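Local structure of methyl-CpG-binding domain protein 3 (Homo sapiens, 6CCG) at residues V22-S26 with G27-G31; K44-S47 with K48-A52. The protein binds DNA at methylated CpG sites through its methyl-CpG-binding domain and probably acts in transcriptional regulation. All coordinates share one frame; numbering follows the deposited sequence.

Overall arrangement
The chain first runs through strands 6-9 and 18-23. Contact 1 lies where strand 18-23 ends and turns through residues 24-31 before strand 33-38 begins, so it closes the loop between two neighbouring antiparallel strands. Strand 33-38 then leads to strand 44-45, at the edge of the same four-stranded sheet. Contact 2 follows directly, at the junction of that edge strand with helix 48-55. The two contacts are in series and neither nests in nor crosses the other. Their centres are about 21 Å apart and they do not touch, but both reach the same sheet and the same methylated CpG site, contact 1 through chain C and contact 2 through chain D.

Contact 1 (V22-S26 with G27-G31); sequences VPRRS and GLSAG. With nucleotides of chain C.
R24 and S29 meet across the DNA-binding loop of the methyl-CpG-binding domain, which joins strand 18-23 to strand 33-38. R24 NH1 donates to S29 OG at 2.9 Å, with the hydroxyl tilted slightly out of the guanidinium plane. The same NH1 also donates to N7 of DG7 of chain C at 2.8 Å, in plane. R24 NH2 completes the pair by donating to O6 of DG7 of chain C at 3.0 Å. This two-pronged grip reads the major-groove edge of the guanine. One face of the guanidinium lies against the 5-methylcytosine 5CM6 of chain C, whose methyl C5A is 3.5 Å from R24 NH2. This is the arginine–methylcytosine–guanine arrangement expected of a methyl-CpG reader. The R24 chain is extended from CG to NE, which carries the flat group to the base edge. A salt bridge from R24 NE to D34 helps fix its rotation.

S29 both steadies R24 and touches the DNA itself. Its OG sits between the backbone N and the carbonyl carbon (chi1 61°), accepts from R24 and donates to OP2 of DG7 of chain C at 2.7 Å. The backbone amides of L28 and S29 also bind this phosphate. They belong to a type I beta turn from G27 to A30, closed by A30 N to G27 O. R25 N holds OP2 of 5CM6 of chain C. Where the loop returns, the CB of A30 packs near the carbonyl of S26. G31 N donates to R24 O at 2.8 Å in an almost straight bond of 179°.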
ATOM      1  N   VAL A  22       3.353   6.281   6.266  1.00 36.08           N
ATOM      2  CA  VAL A  22       4.375   6.630   7.243  1.00 37.61           C
ATOM      3  C   VAL A  22       4.993   7.966   6.793  1.00 37.35           C
ATOM      4  O   VAL A  22       5.824   7.976   5.906  1.00 34.85           O
ATOM      5  CB  VAL A  22       5.497   5.574   7.325  1.00 38.25           C
ATOM      6  CG1 VAL A  22       6.536   5.971   8.386  1.00 41.14           C
ATOM      7  CG2 VAL A  22       4.926   4.182   7.614  1.00 39.46           C
ATOM      8  N   PRO A  23       4.567   9.098   7.405  1.00 40.12           N
ATOM      9  CA  PRO A  23       5.217  10.340   7.026  1.00 40.58           C
ATOM     10  C   PRO A  23       6.683  10.342   7.471  1.00 39.39           C
ATOM     11  O   PRO A  23       7.006   9.908   8.589  1.00 39.44           O
ATOM     12  CB  PRO A  23       4.424  11.427   7.785  1.00 46.00           C
ATOM     13  CG  PRO A  23       3.750  10.724   8.908  1.00 47.45           C
ATOM     14  CD  PRO A  23       3.706   9.245   8.594  1.00 43.54           C
ATOM     15  N   ARG A  24       7.544  10.837   6.605  1.00 38.31           N
ATOM     16  CA  ARG A  24       8.970  11.026   6.935  1.00 38.45           C
ATOM     17  C   ARG A  24       9.145  12.164   7.929  1.00 41.24           C
ATOM     18  O   ARG A  24       8.540  13.223   7.764  1.00 43.27           O
ATOM     19  CB  ARG A  24       9.769  11.294   5.666  1.00 36.72           C
ATOM     20  CG  ARG A  24       9.753  10.103   4.720  1.00 35.27           C
ATOM     21  CD  ARG A  24      10.519  10.405   3.481  1.00 34.59           C
ATOM     22  NE  ARG A  24      10.419   9.310   2.519  1.00 32.95           N
ATOM     23  CZ  ARG A  24      11.277   9.084   1.519  1.00 32.22           C
ATOM     24  NH1 ARG A  24      12.354   9.869   1.316  1.00 33.50           N
ATOM     25  NH2 ARG A  24      11.073   8.067   0.718  1.00 32.03           N
ATOM     26  N   ARG A  25       9.995  11.934   8.945  1.00 42.08           N
ATOM     27  CA  ARG A  25      10.197  12.866  10.084  1.00 46.38           C
ATOM     28  C   ARG A  25      11.287  13.910   9.854  1.00 44.46           C
ATOM     29  O   ARG A  25      11.254  14.955  10.485  1.00 48.09           O
ATOM     30  CB  ARG A  25      10.603  12.089  11.359  1.00 50.48           C
ATOM     31  CG  ARG A  25       9.603  11.074  11.865  1.00 54.18           C
ATOM     32  CD  ARG A  25       8.437  11.749  12.559  1.00 59.17           C
ATOM     33  NE  ARG A  25       7.273  10.854  12.622  1.00 60.21           N
ATOM     34  CZ  ARG A  25       6.030  11.231  12.962  1.00 62.74           C
ATOM     35  NH1 ARG A  25       5.756  12.508  13.288  1.00 64.86           N
ATOM     36  NH2 ARG A  25       5.050  10.319  12.982  1.00 63.56           N
ATOM     37  N   SER A  26      12.269  13.604   9.007  1.00 40.74           N
ATOM     38  CA  SER A  26      13.443  14.453   8.836  0.60 41.85           C
ATOM     39  C   SER A  26      14.007  14.388   7.421  1.00 39.54           C
ATOM     40  O   SER A  26      13.540  13.601   6.584  1.00 37.68           O
ATOM     41  CB  SER A  26      14.517  14.049   9.860  0.60 42.64           C
ATOM     42  OG  SER A  26      15.061  12.771   9.529  0.60 39.94           O
ATOM     43  N   GLY A  27      15.014  15.215   7.167  1.00 39.34           N
ATOM     44  CA  GLY A  27      15.679  15.287   5.883  1.00 38.24           C
ATOM     45  C   GLY A  27      14.944  16.184   4.892  1.00 37.79           C
ATOM     46  O   GLY A  27      13.922  16.818   5.233  1.00 37.07           O
ATOM     47  N   LEU A  28      15.462  16.178   3.654  1.00 37.16           N
ATOM     48  CA  LEU A  28      14.916  16.966   2.518  1.00 38.39           C
ATOM     49  C   LEU A  28      13.460  16.629   2.202  1.00 37.91           C
ATOM     50  O   LEU A  28      12.673  17.511   1.849  1.00 38.06           O
ATOM     51  CB  LEU A  28      15.761  16.747   1.276  1.00 38.91           C
ATOM     52  CG  LEU A  28      17.210  17.284   1.353  1.00 41.89           C
ATOM     53  CD1 LEU A  28      18.093  16.629   0.280  1.00 41.74           C
ATOM     54  CD2 LEU A  28      17.216  18.774   1.222  1.00 43.98           C
ATOM     55  N   SER A  29      13.132  15.352   2.369  1.00 35.14           N
ATOM     56  CA  SER A  29      11.810  14.813   2.072  1.00 34.49           C
ATOM     57  C   SER A  29      10.908  14.724   3.332  1.00 35.32           C
ATOM     58  O   SER A  29       9.875  14.072   3.303  1.00 33.20           O
ATOM     59  CB  SER A  29      12.007  13.439   1.425  1.00 32.05           C
ATOM     60  OG  SER A  29      12.681  12.537   2.325  1.00 32.20           O
ATOM     61  N   ALA A  30      11.296  15.359   4.447  1.00 37.58           N
ATOM     62  CA  ALA A  30      10.411  15.402   5.642  1.00 39.51           C
ATOM     63  C   ALA A  30       8.983  15.783   5.214  1.00 40.70           C
ATOM     64  O   ALA A  30       8.811  16.617   4.366  1.00 40.77           O
ATOM     65  CB  ALA A  30      10.924  16.391   6.663  1.00 42.77           C
ATOM     66  N   GLY A  31       7.976  15.116   5.770  1.00 42.31           N
ATOM     67  CA  GLY A  31       6.560  15.362   5.366  1.00 43.84           C
ATOM     68  C   GLY A  31       6.023  14.439   4.266  1.00 43.23           C
ATOM     69  O   GLY A  31       4.827  14.176   4.230  1.00 46.04           O
TER
ATOM     70  N1  5CM C   6      15.232   7.386   2.989  1.00 40.95           N
ATOM     71  C2  5CM C   6      15.839   6.598   1.956  1.00 39.73           C
ATOM     72  N3  5CM C   6      15.151   5.583   1.353  1.00 39.13           N
ATOM     73  C4  5CM C   6      13.874   5.289   1.716  1.00 39.39           C
ATOM     74  C5  5CM C   6      13.223   6.087   2.782  1.00 41.07           C
ATOM     75  C5A 5CM C   6      11.807   5.846   3.272  1.00 43.28           C
ATOM     76  C6  5CM C   6      13.943   7.119   3.374  1.00 41.49           C
ATOM     77  O2  5CM C   6      16.997   6.784   1.536  1.00 38.52           O
ATOM     78  N4  5CM C   6      13.258   4.268   1.084  1.00 38.42           N
ATOM     79  C1' 5CM C   6      15.980   8.475   3.626  0.50 42.85           C
ATOM     80  C2' 5CM C   6      15.733   9.777   2.901  0.50 43.74           C
ATOM     81  C3' 5CM C   6      15.672  10.844   3.938  0.50 45.12           C
ATOM     82  C4' 5CM C   6      16.039  10.080   5.189  0.50 45.96           C
ATOM     83  O4' 5CM C   6      15.600   8.737   4.970  0.50 43.78           O
ATOM     84  O3' 5CM C   6      16.693  11.810   3.774  0.50 44.19           O
ATOM     85  C5' 5CM C   6      15.454  10.668   6.424  0.50 48.43           C
ATOM     86  O5' 5CM C   6      14.140  10.182   6.582  0.50 49.52           O
ATOM     87  P   5CM C   6      13.848   9.881   8.093  0.50 52.58           P
ATOM     88  OP1 5CM C   6      14.785  10.750   8.845  0.50 54.07           O
ATOM     89  OP2 5CM C   6      12.350   9.909   8.373  0.50 55.14           O
ATOM     90  P    DG C   7      16.681  12.878   2.587  1.00 44.76           P
ATOM     91  OP1  DG C   7      17.531  14.031   3.056  1.00 46.00           O
ATOM     92  OP2  DG C   7      15.290  13.150   2.153  1.00 40.07           O
ATOM     93  O5'  DG C   7      17.528  12.163   1.442  1.00 43.22           O
ATOM     94  C5'  DG C   7      18.892  11.744   1.672  1.00 43.61           C
ATOM     95  C4'  DG C   7      19.457  11.074   0.441  1.00 44.02           C
ATOM     96  O4'  DG C   7      18.657   9.897   0.114  1.00 40.40           O
ATOM     97  C3'  DG C   7      19.450  11.939  -0.814  1.00 46.39           C
ATOM     98  O3'  DG C   7      20.640  11.666  -1.578  1.00 49.94           O
ATOM     99  C2'  DG C   7      18.171  11.513  -1.518  1.00 43.36           C
ATOM    100  C1'  DG C   7      18.066  10.032  -1.173  1.00 40.80           C
ATOM    101  N9   DG C   7      16.706   9.491  -1.076  1.00 39.42           N
ATOM    102  C8   DG C   7      15.702   9.999  -0.290  1.00 39.48           C
ATOM    103  N7   DG C   7      14.618   9.271  -0.307  1.00 38.12           N
ATOM    104  C5   DG C   7      14.925   8.216  -1.147  1.00 35.45           C
ATOM    105  C6   DG C   7      14.115   7.150  -1.600  1.00 34.09           C
ATOM    106  O6   DG C   7      12.947   6.890  -1.288  1.00 31.98           O
ATOM    107  N1   DG C   7      14.806   6.317  -2.479  1.00 33.49           N
ATOM    108  C2   DG C   7      16.110   6.508  -2.884  1.00 35.29           C
ATOM    109  N2   DG C   7      16.607   5.603  -3.747  1.00 34.99           N
ATOM    110  N3   DG C   7      16.863   7.528  -2.495  1.00 35.30           N
ATOM    111  C4   DG C   7      16.217   8.327  -1.622  1.00 36.22           C
TER

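Contact 2 (K44-S47 with K48-A52); sequences KFRS and KPQLA. With nucleotides of chain D.
K44 O lies near NE2 of Q50 where strand 44-45 passes into helix 48-55. The CB of K44 points away from the helix, and its NZ forms a salt bridge with a DNA phosphate. The CB of F45 points toward the helix. Methyl CD1 of L51 lies over one face of the F45 ring in a CH-pi contact, 4.1 Å from the centroid. Q50 CG packs on F45 CD2, with ring and amide planes 66° apart. W17 and Y54 also meet this ring.

R46 N donates to Q50 OE1 at 2.9 Å. The Q50 chain is extended, with CG anti to the backbone N (chi1 -168°), and this brings its amide back to the strand. The R46 side chain leaves in the other direction, into the DNA. Its NH1 donates to O6 of DG7 of chain D at 2.7 Å and its NH2 to N7 at 3.1 Å. One guanidinium face lies against the base of 5CM6 of chain D, where NH1 comes nearest at C5, 3.4 Å away. Methyl C5A of that base sits beside CG and CD of R46, 3.9 Å from each. This is the methylcytosine–arginine–guanine triad of the methyl-CpG-binding domain, one on each DNA strand. With an alanine in place of R46, O6 and N7 of that guanine would probably lose both donors, and the methylcytosine the flat group lying over it.

S47 is the N-cap of the helix. Its OG accepts from Q50 N at 3.1 Å and donates to OP2 of 5CM6 of chain D. P49 CD packs against the same OG. S47 O takes L51 N in the carbonyl plane, starting the helical bonding that A52 N to K48 O continues.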
ATOM      1  N   LYS A  44       5.856  -7.140   3.980  1.00 40.50           N
ATOM      2  CA  LYS A  44       5.780  -5.713   3.708  1.00 38.61           C
ATOM      3  C   LYS A  44       6.060  -5.394   2.251  1.00 36.73           C
ATOM      4  O   LYS A  44       7.108  -5.736   1.756  1.00 39.36           O
ATOM      5  CB  LYS A  44       6.828  -4.955   4.579  1.00 39.38           C
ATOM      6  CG  LYS A  44       6.723  -3.435   4.505  1.00 38.12           C
ATOM      7  CD  LYS A  44       7.616  -2.784   5.555  1.00 38.79           C
ATOM      8  CE  LYS A  44       7.597  -1.250   5.500  1.00 37.76           C
ATOM      9  NZ  LYS A  44       8.383  -0.677   6.631  1.00 37.09           N
ATOM     10  N   PHE A  45       5.161  -4.662   1.599  1.00 33.52           N
ATOM     11  CA  PHE A  45       5.345  -4.226   0.192  1.00 33.62           C
ATOM     12  C   PHE A  45       5.471  -2.741   0.080  1.00 32.31           C
ATOM     13  O   PHE A  45       4.696  -2.012   0.713  1.00 31.22           O
ATOM     14  CB  PHE A  45       4.151  -4.646  -0.635  1.00 33.30           C
ATOM     15  CG  PHE A  45       3.991  -6.087  -0.723  1.00 35.34           C
ATOM     16  CD1 PHE A  45       3.322  -6.798   0.284  1.00 36.04           C
ATOM     17  CD2 PHE A  45       4.543  -6.787  -1.790  1.00 36.66           C
ATOM     18  CE1 PHE A  45       3.178  -8.200   0.194  1.00 37.82           C
ATOM     19  CE2 PHE A  45       4.404  -8.154  -1.871  1.00 39.14           C
ATOM     20  CZ  PHE A  45       3.725  -8.865  -0.868  1.00 39.12           C
ATOM     21  N   ARG A  46       6.380  -2.289  -0.790  1.00 33.38           N
ATOM     22  CA  ARG A  46       6.633  -0.891  -0.967  1.00 34.32           C
ATOM     23  C   ARG A  46       6.563  -0.364  -2.416  1.00 33.95           C
ATOM     24  O   ARG A  46       6.866   0.807  -2.659  1.00 31.06           O
ATOM     25  CB  ARG A  46       7.941  -0.523  -0.283  1.00 35.74           C
ATOM     26  CG  ARG A  46       9.169  -1.133  -0.852  1.00 36.40           C
ATOM     27  CD  ARG A  46      10.385  -0.650  -0.118  1.00 37.56           C
ATOM     28  NE  ARG A  46      11.601  -1.007  -0.874  1.00 38.52           N
ATOM     29  CZ  ARG A  46      12.669  -0.233  -1.040  1.00 38.45           C
ATOM     30  NH1 ARG A  46      12.695   1.005  -0.556  1.00 36.84           N
ATOM     31  NH2 ARG A  46      13.720  -0.698  -1.736  1.00 37.78           N
ATOM     32  N   SER A  47       6.107  -1.197  -3.359  1.00 32.56           N
ATOM     33  CA  SER A  47       5.868  -0.744  -4.737  1.00 32.62           C
ATOM     34  C   SER A  47       4.780  -1.601  -5.437  1.00 33.37           C
ATOM     35  O   SER A  47       4.574  -2.771  -5.108  1.00 32.80           O
ATOM     36  CB  SER A  47       7.144  -0.801  -5.560  1.00 33.10           C
ATOM     37  OG  SER A  47       7.406  -2.162  -6.067  1.00 33.23           O
ATOM     38  N   LYS A  48       4.150  -1.011  -6.434  1.00 33.34           N
ATOM     39  CA  LYS A  48       3.133  -1.719  -7.172  1.00 35.07           C
ATOM     40  C   LYS A  48       3.707  -2.922  -7.936  1.00 35.21           C
ATOM     41  O   LYS A  48       3.066  -4.007  -7.940  1.00 35.05           O
ATOM     42  CB  LYS A  48       2.374  -0.790  -8.105  1.00 36.15           C
ATOM     43  CG  LYS A  48       1.108  -1.467  -8.651  1.00 39.40           C
ATOM     44  CD  LYS A  48       0.269  -0.553  -9.492  1.00 41.04           C
ATOM     45  CE  LYS A  48      -0.894  -1.294 -10.066  1.00 44.31           C
ATOM     46  NZ  LYS A  48      -1.537  -0.458 -11.089  1.00 46.92           N
ATOM     47  N   PRO A  49       4.891  -2.772  -8.590  1.00 35.42           N
ATOM     48  CA  PRO A  49       5.382  -4.001  -9.285  1.00 37.12           C
ATOM     49  C   PRO A  49       5.613  -5.138  -8.326  1.00 37.58           C
ATOM     50  O   PRO A  49       5.221  -6.287  -8.624  1.00 39.10           O
ATOM     51  CB  PRO A  49       6.699  -3.550  -9.906  1.00 38.23           C
ATOM     52  CG  PRO A  49       6.538  -2.078 -10.091  1.00 37.63           C
ATOM     53  CD  PRO A  49       5.721  -1.602  -8.924  1.00 35.59           C
ATOM     54  N   GLN A  50       6.211  -4.838  -7.173  1.00 36.61           N
ATOM     55  CA  GLN A  50       6.387  -5.847  -6.106  1.00 38.46           C
ATOM     56  C   GLN A  50       5.049  -6.500  -5.690  1.00 37.95           C
ATOM     57  O   GLN A  50       4.949  -7.713  -5.655  1.00 39.66           O
ATOM     58  CB  GLN A  50       7.062  -5.227  -4.900  1.00 37.91           C
ATOM     59  CG  GLN A  50       7.554  -6.221  -3.878  1.00 40.51           C
ATOM     60  CD  GLN A  50       8.025  -5.583  -2.600  1.00 42.49           C
ATOM     61  OE1 GLN A  50       7.675  -4.410  -2.298  1.00 39.84           O
ATOM     62  NE2 GLN A  50       8.831  -6.357  -1.799  1.00 41.96           N
ATOM     63  N   LEU A  51       4.043  -5.661  -5.385  1.00 35.88           N
ATOM     64  CA  LEU A  51       2.680  -6.125  -5.062  1.00 36.08           C
ATOM     65  C   LEU A  51       2.043  -6.982  -6.164  1.00 36.02           C
ATOM     66  O   LEU A  51       1.341  -7.949  -5.866  1.00 36.02           O
ATOM     67  CB  LEU A  51       1.761  -4.926  -4.811  1.00 36.09           C
ATOM     68  CG  LEU A  51       0.452  -5.101  -4.069  1.00 36.59           C
ATOM     69  CD1 LEU A  51       0.664  -5.809  -2.734  1.00 37.85           C
ATOM     70  CD2 LEU A  51      -0.178  -3.701  -3.830  1.00 35.69           C
ATOM     71  N   ALA A  52       2.259  -6.590  -7.423  1.00 34.53           N
ATOM     72  CA  ALA A  52       1.644  -7.230  -8.536  1.00 37.39           C
ATOM     73  C   ALA A  52       2.175  -8.702  -8.732  1.00 38.49           C
ATOM     74  O   ALA A  52       1.439  -9.577  -9.218  1.00 38.05           O
ATOM     75  CB  ALA A  52       1.828  -6.401  -9.793  1.00 37.97           C
TER
ATOM     76  N1  5CM D   6      13.294   2.050  -4.655  1.00 34.72           N
ATOM     77  C2  5CM D   6      13.880   3.280  -4.248  1.00 32.25           C
ATOM     78  N3  5CM D   6      13.284   4.115  -3.368  1.00 31.55           N
ATOM     79  C4  5CM D   6      12.064   3.791  -2.878  1.00 31.80           C
ATOM     80  C5  5CM D   6      11.435   2.551  -3.306  1.00 32.22           C
ATOM     81  C5A 5CM D   6      10.092   2.125  -2.791  1.00 32.52           C
ATOM     82  C6  5CM D   6      12.103   1.728  -4.194  1.00 33.54           C
ATOM     83  O2  5CM D   6      14.960   3.593  -4.677  1.00 32.18           O
ATOM     84  N4  5CM D   6      11.456   4.585  -2.033  1.00 31.10           N
ATOM     85  C1' 5CM D   6      14.040   1.159  -5.608  1.00 35.93           C
ATOM     86  C2' 5CM D   6      14.129  -0.362  -5.270  1.00 37.22           C
ATOM     87  C3' 5CM D   6      14.656  -0.904  -6.574  1.00 37.92           C
ATOM     88  C4' 5CM D   6      14.067   0.042  -7.608  1.00 37.04           C
ATOM     89  O4' 5CM D   6      13.521   1.212  -6.913  1.00 36.22           O
ATOM     90  O3' 5CM D   6      16.053  -0.712  -6.716  1.00 40.76           O
ATOM     91  C5' 5CM D   6      12.988  -0.581  -8.464  1.00 38.54           C
ATOM     92  O5' 5CM D   6      12.014  -1.149  -7.635  1.00 38.09           O
ATOM     93  P   5CM D   6      10.652  -1.701  -8.258  1.00 38.10           P
ATOM     94  OP1 5CM D   6      10.978  -2.862  -9.204  1.00 40.65           O
ATOM     95  OP2 5CM D   6       9.712  -1.943  -7.128  1.00 36.50           O
ATOM     96  P    DG D   7      17.100  -1.855  -6.439  1.00 43.41           P
ATOM     97  OP1  DG D   7      17.300  -2.606  -7.677  1.00 47.71           O
ATOM     98  OP2  DG D   7      16.747  -2.540  -5.197  1.00 45.10           O
ATOM     99  O5'  DG D   7      18.419  -1.028  -6.102  1.00 44.93           O
ATOM    100  C5'  DG D   7      18.905   0.011  -6.961  1.00 43.31           C
ATOM    101  C4'  DG D   7      19.851   0.899  -6.187  1.00 43.39           C
ATOM    102  O4'  DG D   7      19.111   1.790  -5.308  1.00 40.24           O
ATOM    103  C3'  DG D   7      20.830   0.146  -5.289  1.00 44.04           C
ATOM    104  O3'  DG D   7      22.044   0.875  -5.328  1.00 49.37           O
ATOM    105  C2'  DG D   7      20.166   0.190  -3.926  1.00 41.81           C
ATOM    106  C1'  DG D   7      19.428   1.529  -3.942  1.00 39.66           C
ATOM    107  N9   DG D   7      18.178   1.573  -3.190  1.00 38.08           N
ATOM    108  C8   DG D   7      17.116   0.718  -3.341  1.00 38.69           C
ATOM    109  N7   DG D   7      16.104   1.019  -2.578  1.00 37.14           N
ATOM    110  C5   DG D   7      16.498   2.172  -1.922  1.00 37.40           C
ATOM    111  C6   DG D   7      15.812   2.955  -0.965  1.00 36.55           C
ATOM    112  O6   DG D   7      14.668   2.791  -0.509  1.00 36.90           O
ATOM    113  N1   DG D   7      16.594   4.006  -0.511  1.00 36.11           N
ATOM    114  C2   DG D   7      17.863   4.295  -0.952  1.00 37.50           C
ATOM    115  N2   DG D   7      18.443   5.376  -0.417  1.00 37.08           N
ATOM    116  N3   DG D   7      18.516   3.568  -1.848  1.00 37.92           N
ATOM    117  C4   DG D   7      17.778   2.528  -2.285  1.00 38.33           C
ATOM    118  P    DG D   5       5.515   2.189 -10.134  1.00 40.02           P
ATOM    119  OP1  DG D   5       5.445   1.601 -11.502  1.00 39.46           O
ATOM    120  OP2  DG D   5       4.500   1.884  -9.092  1.00 38.53           O
ATOM    121  O5'  DG D   5       6.937   1.800  -9.530  1.00 36.82           O
ATOM    122  C5'  DG D   5       8.084   1.829 -10.380  1.00 37.44           C
ATOM    123  C4'  DG D   5       9.355   1.710  -9.572  1.00 37.32           C
ATOM    124  O4'  DG D   5       9.587   2.921  -8.829  1.00 36.23           O
ATOM    125  C3'  DG D   5       9.386   0.570  -8.537  1.00 37.71           C
ATOM    126  O3'  DG D   5      10.153  -0.508  -9.110  1.00 37.54           O
ATOM    127  C2'  DG D   5       9.918   1.247  -7.266  1.00 36.92           C
ATOM    128  C1'  DG D   5      10.437   2.580  -7.779  1.00 35.38           C
ATOM    129  N9   DG D   5      10.465   3.700  -6.829  1.00 35.34           N
ATOM    130  C8   DG D   5       9.496   4.058  -5.920  1.00 33.42           C
ATOM    131  N7   DG D   5       9.829   5.100  -5.204  1.00 33.78           N
ATOM    132  C5   DG D   5      11.098   5.435  -5.655  1.00 33.53           C
ATOM    133  C6   DG D   5      11.983   6.477  -5.239  1.00 32.69           C
ATOM    134  O6   DG D   5      11.804   7.335  -4.382  1.00 32.93           O
ATOM    135  N1   DG D   5      13.170   6.464  -5.968  1.00 32.62           N
ATOM    136  C2   DG D   5      13.471   5.570  -6.971  1.00 33.90           C
ATOM    137  N2   DG D   5      14.664   5.724  -7.569  1.00 34.28           N
ATOM    138  N3   DG D   5      12.669   4.582  -7.346  1.00 32.85           N
ATOM    139  C4   DG D   5      11.504   4.582  -6.659  1.00 32.59           C
TER